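Local coordinates for protein dimethyl-sulfide monooxygenase (Hyphomicrobium sulfonivorans, PDB 6AK1) that oxidises dimethyl sulfide to methanethiol and formaldehyde with NADH, oxygen and FMN, the first step in breaking down this sulfide, at residues A9-H17 / A30-W39. Sequence-based numbering, arbitrary orientation.
Sequences AFDMTCVSH and AARYNDLEYW
D11 and Y38 meet through a buried hydrogen bond between the first strand and first helix of the TIM barrel. Y38 OH donates to D11 OD2 at 2.6 Å, on the syn lone pair of that oxygen. The carboxylate and the phenol ring stand almost perpendicular, 84° apart. D11 CG lies anti to the backbone N, chi1 -150°, which sends the carboxylate toward helix 36-48. W39 lies next to D11, with Y38 CD2 over one face of the indole. The six-membered ring of W39 reaches the backbone at M12 and T13. W39 CH2 is 3.5 Å from M12 O, which lies at the ring edge. W39 CZ2 is 3.7 Å from T13 CA. T13 centres an inverse gamma turn, and the chain after it runs along Y33. T13 O approaches Y33 CD2, C14 O approaches Y33 CB, and V15 CG2 packs 3.6 Å from Y33 CD1. V15 CG1 touches A30 CB, which also lies against V15 O.

Further out, T401 hydrogen-bonds Y38 OH, and Y398 OH bonds V15 O, so residues beyond strand 393-397 tie into both segments. The M12 side chain leaves the backbone away from 30-39 and lies about 5 Å from that of D58, a probable FMN ligand. Two bonds within the segments hold these groups. M12 N donates to D11 OD1 on the anti lone pair. W39 NE1 points almost straight at Y33 O, 2.8 Å away with an N-H...O angle of 176°.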
ATOM      1  N   ALA A   9      -5.804  -7.660  -2.017  1.00 17.83           N
ATOM      2  CA  ALA A   9      -4.828  -8.615  -1.514  1.00 23.35           C
ATOM      3  C   ALA A   9      -3.570  -7.865  -1.093  1.00 22.09           C
ATOM      4  O   ALA A   9      -3.024  -7.067  -1.858  1.00 22.69           O
ATOM      5  CB  ALA A   9      -4.486  -9.684  -2.557  1.00 21.51           C
ATOM      6  N   PHE A  10      -3.132  -8.115   0.128  1.00 20.29           N
ATOM      7  CA  PHE A  10      -1.915  -7.548   0.684  1.00 21.39           C
ATOM      8  C   PHE A  10      -0.807  -8.585   0.516  1.00 22.74           C
ATOM      9  O   PHE A  10      -0.956  -9.740   0.949  1.00 23.25           O
ATOM     10  CB  PHE A  10      -2.159  -7.188   2.151  1.00 20.69           C
ATOM     11  CG  PHE A  10      -1.111  -6.315   2.783  1.00 22.90           C
ATOM     12  CD1 PHE A  10      -0.588  -5.213   2.119  1.00 23.64           C
ATOM     13  CD2 PHE A  10      -0.691  -6.572   4.085  1.00 23.02           C
ATOM     14  CE1 PHE A  10       0.372  -4.407   2.728  1.00 26.77           C
ATOM     15  CE2 PHE A  10       0.262  -5.761   4.709  1.00 26.43           C
ATOM     16  CZ  PHE A  10       0.798  -4.684   4.026  1.00 22.80           C
ATOM     17  N   ASP A  11       0.284  -8.187  -0.135  1.00 19.23           N
ATOM     18  CA  ASP A  11       1.414  -9.076  -0.385  1.00 21.32           C
ATOM     19  C   ASP A  11       2.695  -8.240  -0.330  1.00 20.37           C
ATOM     20  O   ASP A  11       2.662  -7.033  -0.095  1.00 19.91           O
ATOM     21  CB  ASP A  11       1.244  -9.808  -1.730  1.00 18.68           C
ATOM     22  CG  ASP A  11       1.913 -11.196  -1.756  1.00 17.69           C
ATOM     23  OD1 ASP A  11       3.000 -11.394  -1.183  1.00 21.34           O
ATOM     24  OD2 ASP A  11       1.364 -12.107  -2.386  1.00 19.30           O
ATOM     25  N   MET A  12       3.830  -8.897  -0.532  1.00 17.11           N
ATOM     26  CA  MET A  12       5.123  -8.232  -0.510  1.00 19.61           C
ATOM     27  C   MET A  12       6.073  -9.139  -1.271  1.00 18.49           C
ATOM     28  O   MET A  12       5.853 -10.342  -1.331  1.00 20.59           O
ATOM     29  CB  MET A  12       5.595  -7.983   0.936  1.00 20.19           C
ATOM     30  CG  MET A  12       6.945  -7.299   1.085  1.00 19.88           C
ATOM     31  SD  MET A  12       7.261  -6.743   2.803  1.00 25.70           S
ATOM     32  CE  MET A  12       9.030  -6.583   2.762  1.00 22.51           C
ATOM     33  N   THR A  13       7.106  -8.570  -1.893  1.00 20.03           N
ATOM     34  CA  THR A  13       7.976  -9.391  -2.738  1.00 19.64           C
ATOM     35  C   THR A  13       9.019 -10.110  -1.874  1.00 20.81           C
ATOM     36  O   THR A  13      10.231  -9.966  -2.046  1.00 21.03           O
ATOM     37  CB  THR A  13       8.636  -8.552  -3.830  1.00 22.43           C
ATOM     38  OG1 THR A  13       7.722  -7.557  -4.315  1.00 20.80           O
ATOM     39  CG2 THR A  13       9.062  -9.450  -4.987  1.00 21.29           C
ATOM     40  N   CYS A  14       8.510 -10.896  -0.923  1.00 19.68           N
ATOM     41  CA  CYS A  14       9.329 -11.603   0.055  1.00 20.03           C
ATOM     42  C   CYS A  14       8.558 -12.833   0.528  1.00 20.28           C
ATOM     43  O   CYS A  14       7.435 -13.078   0.093  1.00 18.09           O
ATOM     44  CB  CYS A  14       9.678 -10.701   1.237  1.00 20.55           C
ATOM     45  SG  CYS A  14       8.253 -10.314   2.273  1.00 22.68           S
ATOM     46  N   VAL A  15       9.150 -13.585   1.464  1.00 21.42           N
ATOM     47  CA  VAL A  15       8.561 -14.851   1.897  1.00 22.28           C
ATOM     48  C   VAL A  15       7.617 -14.642   3.084  1.00 23.80           C
ATOM     49  O   VAL A  15       6.403 -14.841   2.964  1.00 22.44           O
ATOM     50  CB  VAL A  15       9.657 -15.876   2.235  1.00 24.22           C
ATOM     51  CG1 VAL A  15       9.031 -17.183   2.727  1.00 19.46           C
ATOM     52  CG2 VAL A  15      10.570 -16.131   1.017  1.00 19.15           C
ATOM     53  N   SER A  16       8.155 -14.267   4.243  1.00 21.47           N
ATOM     54  CA  SER A  16       7.339 -14.019   5.434  1.00 20.84           C
ATOM     55  C   SER A  16       7.023 -12.528   5.526  1.00 22.96           C
ATOM     56  O   SER A  16       7.924 -11.701   5.713  1.00 20.29           O
ATOM     57  CB  SER A  16       8.054 -14.503   6.688  1.00 21.14           C
ATOM     58  OG  SER A  16       8.233 -15.916   6.678  1.00 24.24           O
ATOM     59  N   HIS A  17       5.741 -12.190   5.406  1.00 19.42           N
ATOM     60  CA  HIS A  17       5.304 -10.803   5.345  1.00 21.37           C
ATOM     61  C   HIS A  17       4.676 -10.381   6.666  1.00 19.95           C
ATOM     62  O   HIS A  17       5.274  -9.631   7.440  1.00 22.91           O
ATOM     63  CB  HIS A  17       4.306 -10.621   4.191  1.00 18.76           C
ATOM     64  CG  HIS A  17       3.858  -9.210   3.983  1.00 17.45           C
ATOM     65  ND1 HIS A  17       2.712  -8.893   3.280  1.00 17.91           N
ATOM     66  CD2 HIS A  17       4.403  -8.030   4.371  1.00 20.73           C
ATOM     67  CE1 HIS A  17       2.569  -7.577   3.250  1.00 19.04           C
ATOM     68  NE2 HIS A  17       3.578  -7.030   3.908  1.00 21.44           N
ATOM     69  N   ALA A  30       4.752 -19.139  -0.619  1.00 18.98           N
ATOM     70  CA  ALA A  30       5.431 -17.897  -0.248  1.00 22.09           C
ATOM     71  C   ALA A  30       6.880 -17.898  -0.706  1.00 22.42           C
ATOM     72  O   ALA A  30       7.405 -16.862  -1.126  1.00 21.59           O
ATOM     73  CB  ALA A  30       5.372 -17.683   1.264  1.00 18.23           C
ATOM     74  N   ALA A  31       7.541 -19.062  -0.639  1.00 18.36           N
ATOM     75  CA  ALA A  31       8.931 -19.156  -1.054  1.00 23.84           C
ATOM     76  C   ALA A  31       9.137 -18.904  -2.546  1.00 21.48           C
ATOM     77  O   ALA A  31      10.292 -18.848  -2.980  1.00 23.61           O
ATOM     78  CB  ALA A  31       9.495 -20.531  -0.673  1.00 18.27           C
ATOM     79  N   ARG A  32       8.070 -18.747  -3.337  1.00 21.25           N
ATOM     80  CA  ARG A  32       8.178 -18.450  -4.766  1.00 20.22           C
ATOM     81  C   ARG A  32       8.087 -16.955  -5.074  1.00 22.32           C
ATOM     82  O   ARG A  32       7.844 -16.584  -6.227  1.00 19.48           O
ATOM     83  CB  ARG A  32       7.102 -19.187  -5.557  1.00 19.48           C
ATOM     84  CG  ARG A  32       7.101 -20.710  -5.382  1.00 26.56           C
ATOM     85  CD  ARG A  32       6.102 -21.361  -6.333  1.00 23.58           C
ATOM     86  NE  ARG A  32       6.554 -21.291  -7.732  1.00 22.30           N
ATOM     87  CZ  ARG A  32       5.748 -21.463  -8.777  1.00 30.02           C
ATOM     88  NH1 ARG A  32       4.438 -21.675  -8.586  1.00 26.06           N
ATOM     89  NH2 ARG A  32       6.239 -21.405 -10.011  1.00 29.95           N
ATOM     90  N   TYR A  33       8.256 -16.096  -4.063  1.00 21.01           N
ATOM     91  CA  TYR A  33       8.270 -14.652  -4.287  1.00 17.74           C
ATOM     92  C   TYR A  33       9.195 -14.267  -5.447  1.00 22.96           C
ATOM     93  O   TYR A  33       8.997 -13.225  -6.091  1.00 19.78           O
ATOM     94  CB  TYR A  33       8.719 -13.944  -2.999  1.00 17.29           C
ATOM     95  CG  TYR A  33      10.222 -14.005  -2.879  1.00 20.10           C
ATOM     96  CD1 TYR A  33      10.863 -15.151  -2.407  1.00 18.38           C
ATOM     97  CD2 TYR A  33      11.004 -12.950  -3.317  1.00 17.47           C
ATOM     98  CE1 TYR A  33      12.257 -15.224  -2.359  1.00 16.51           C
ATOM     99  CE2 TYR A  33      12.372 -13.012  -3.264  1.00 21.38           C
ATOM    100  CZ  TYR A  33      13.001 -14.140  -2.784  1.00 18.19           C
ATOM    101  OH  TYR A  33      14.377 -14.149  -2.768  1.00 18.93           O
ATOM    102  N   ASN A  34      10.219 -15.082  -5.722  1.00 18.51           N
ATOM    103  CA  ASN A  34      11.197 -14.782  -6.758  1.00 22.84           C
ATOM    104  C   ASN A  34      10.890 -15.480  -8.084  1.00 21.77           C
ATOM    105  O   ASN A  34      11.724 -15.442  -8.998  1.00 21.29           O
ATOM    106  CB  ASN A  34      12.607 -15.147  -6.272  1.00 22.95           C
ATOM    107  CG  ASN A  34      12.803 -16.650  -6.110  1.00 23.73           C
ATOM    108  OD1 ASN A  34      11.909 -17.369  -5.661  1.00 23.54           O
ATOM    109  ND2 ASN A  34      13.982 -17.129  -6.485  1.00 31.14           N
ATOM    110  N   ASP A  35       9.714 -16.098  -8.208  1.00 20.83           N
ATOM    111  CA  ASP A  35       9.259 -16.751  -9.434  1.00 21.78           C
ATOM    112  C   ASP A  35       8.216 -15.880 -10.127  1.00 21.21           C
ATOM    113  O   ASP A  35       7.232 -15.467  -9.506  1.00 19.82           O
ATOM    114  CB  ASP A  35       8.649 -18.129  -9.136  1.00 20.87           C
ATOM    115  CG  ASP A  35       9.688 -19.150  -8.710  1.00 25.32           C
ATOM    116  OD1 ASP A  35      10.885 -18.953  -9.020  1.00 23.77           O
ATOM    117  OD2 ASP A  35       9.309 -20.168  -8.088  1.00 26.12           O
ATOM    118  N   LEU A  36       8.414 -15.630 -11.421  1.00 18.11           N
ATOM    119  CA  LEU A  36       7.441 -14.833 -12.166  1.00 20.34           C
ATOM    120  C   LEU A  36       6.062 -15.479 -12.151  1.00 22.70           C
ATOM    121  O   LEU A  36       5.057 -14.766 -12.062  1.00 20.68           O
ATOM    122  CB  LEU A  36       7.926 -14.620 -13.609  1.00 19.66           C
ATOM    123  CG  LEU A  36       7.250 -13.524 -14.431  1.00 21.46           C
ATOM    124  CD1 LEU A  36       7.029 -12.289 -13.587  1.00 20.91           C
ATOM    125  CD2 LEU A  36       8.107 -13.150 -15.641  1.00 22.51           C
ATOM    126  N   GLU A  37       5.999 -16.826 -12.183  1.00 20.41           N
ATOM    127  CA  GLU A  37       4.718 -17.532 -12.239  1.00 21.70           C
ATOM    128  C   GLU A  37       3.887 -17.340 -10.974  1.00 22.10           C
ATOM    129  O   GLU A  37       2.656 -17.379 -11.050  1.00 21.92           O
ATOM    130  CB  GLU A  37       4.919 -19.031 -12.481  1.00 26.05           C
ATOM    131  CG  GLU A  37       5.536 -19.388 -13.844  1.00 30.88           C
ATOM    132  CD  GLU A  37       7.057 -19.153 -13.914  1.00 37.25           C
ATOM    133  OE1 GLU A  37       7.700 -18.971 -12.850  1.00 33.21           O
ATOM    134  OE2 GLU A  37       7.605 -19.145 -15.047  1.00 45.64           O
ATOM    135  N   TYR A  38       4.518 -17.162  -9.806  1.00 19.83           N
ATOM    136  CA  TYR A  38       3.731 -16.881  -8.607  1.00 19.88           C
ATOM    137  C   TYR A  38       2.918 -15.608  -8.788  1.00 18.59           C
ATOM    138  O   TYR A  38       1.720 -15.571  -8.496  1.00 19.43           O
ATOM    139  CB  TYR A  38       4.634 -16.761  -7.366  1.00 19.78           C
ATOM    140  CG  TYR A  38       3.915 -16.180  -6.152  1.00 22.20           C
ATOM    141  CD1 TYR A  38       3.177 -16.994  -5.292  1.00 23.47           C
ATOM    142  CD2 TYR A  38       3.950 -14.808  -5.883  1.00 21.85           C
ATOM    143  CE1 TYR A  38       2.509 -16.468  -4.200  1.00 22.21           C
ATOM    144  CE2 TYR A  38       3.270 -14.273  -4.798  1.00 22.23           C
ATOM    145  CZ  TYR A  38       2.552 -15.109  -3.961  1.00 20.66           C
ATOM    146  OH  TYR A  38       1.899 -14.585  -2.871  1.00 22.65           O
ATOM    147  N   TRP A  39       3.551 -14.561  -9.311  1.00 18.91           N
ATOM    148  CA  TRP A  39       2.877 -13.273  -9.416  1.00 18.07           C
ATOM    149  C   TRP A  39       1.813 -13.267 -10.510  1.00 20.58           C
ATOM    150  O   TRP A  39       0.727 -12.713 -10.305  1.00 21.54           O
ATOM    151  CB  TRP A  39       3.914 -12.176  -9.625  1.00 15.86           C
ATOM    152  CG  TRP A  39       4.799 -12.086  -8.421  1.00 17.81           C
ATOM    153  CD1 TRP A  39       6.054 -12.603  -8.284  1.00 17.80           C
ATOM    154  CD2 TRP A  39       4.464 -11.486  -7.158  1.00 15.37           C
ATOM    155  NE1 TRP A  39       6.527 -12.344  -7.015  1.00 19.29           N
ATOM    156  CE2 TRP A  39       5.572 -11.653  -6.311  1.00 18.54           C
ATOM    157  CE3 TRP A  39       3.323 -10.830  -6.660  1.00 18.90           C
ATOM    158  CZ2 TRP A  39       5.579 -11.187  -4.977  1.00 21.42           C
ATOM    159  CZ3 TRP A  39       3.336 -10.350  -5.343  1.00 16.44           C
ATOM    160  CH2 TRP A  39       4.457 -10.533  -4.521  1.00 16.72           C
TER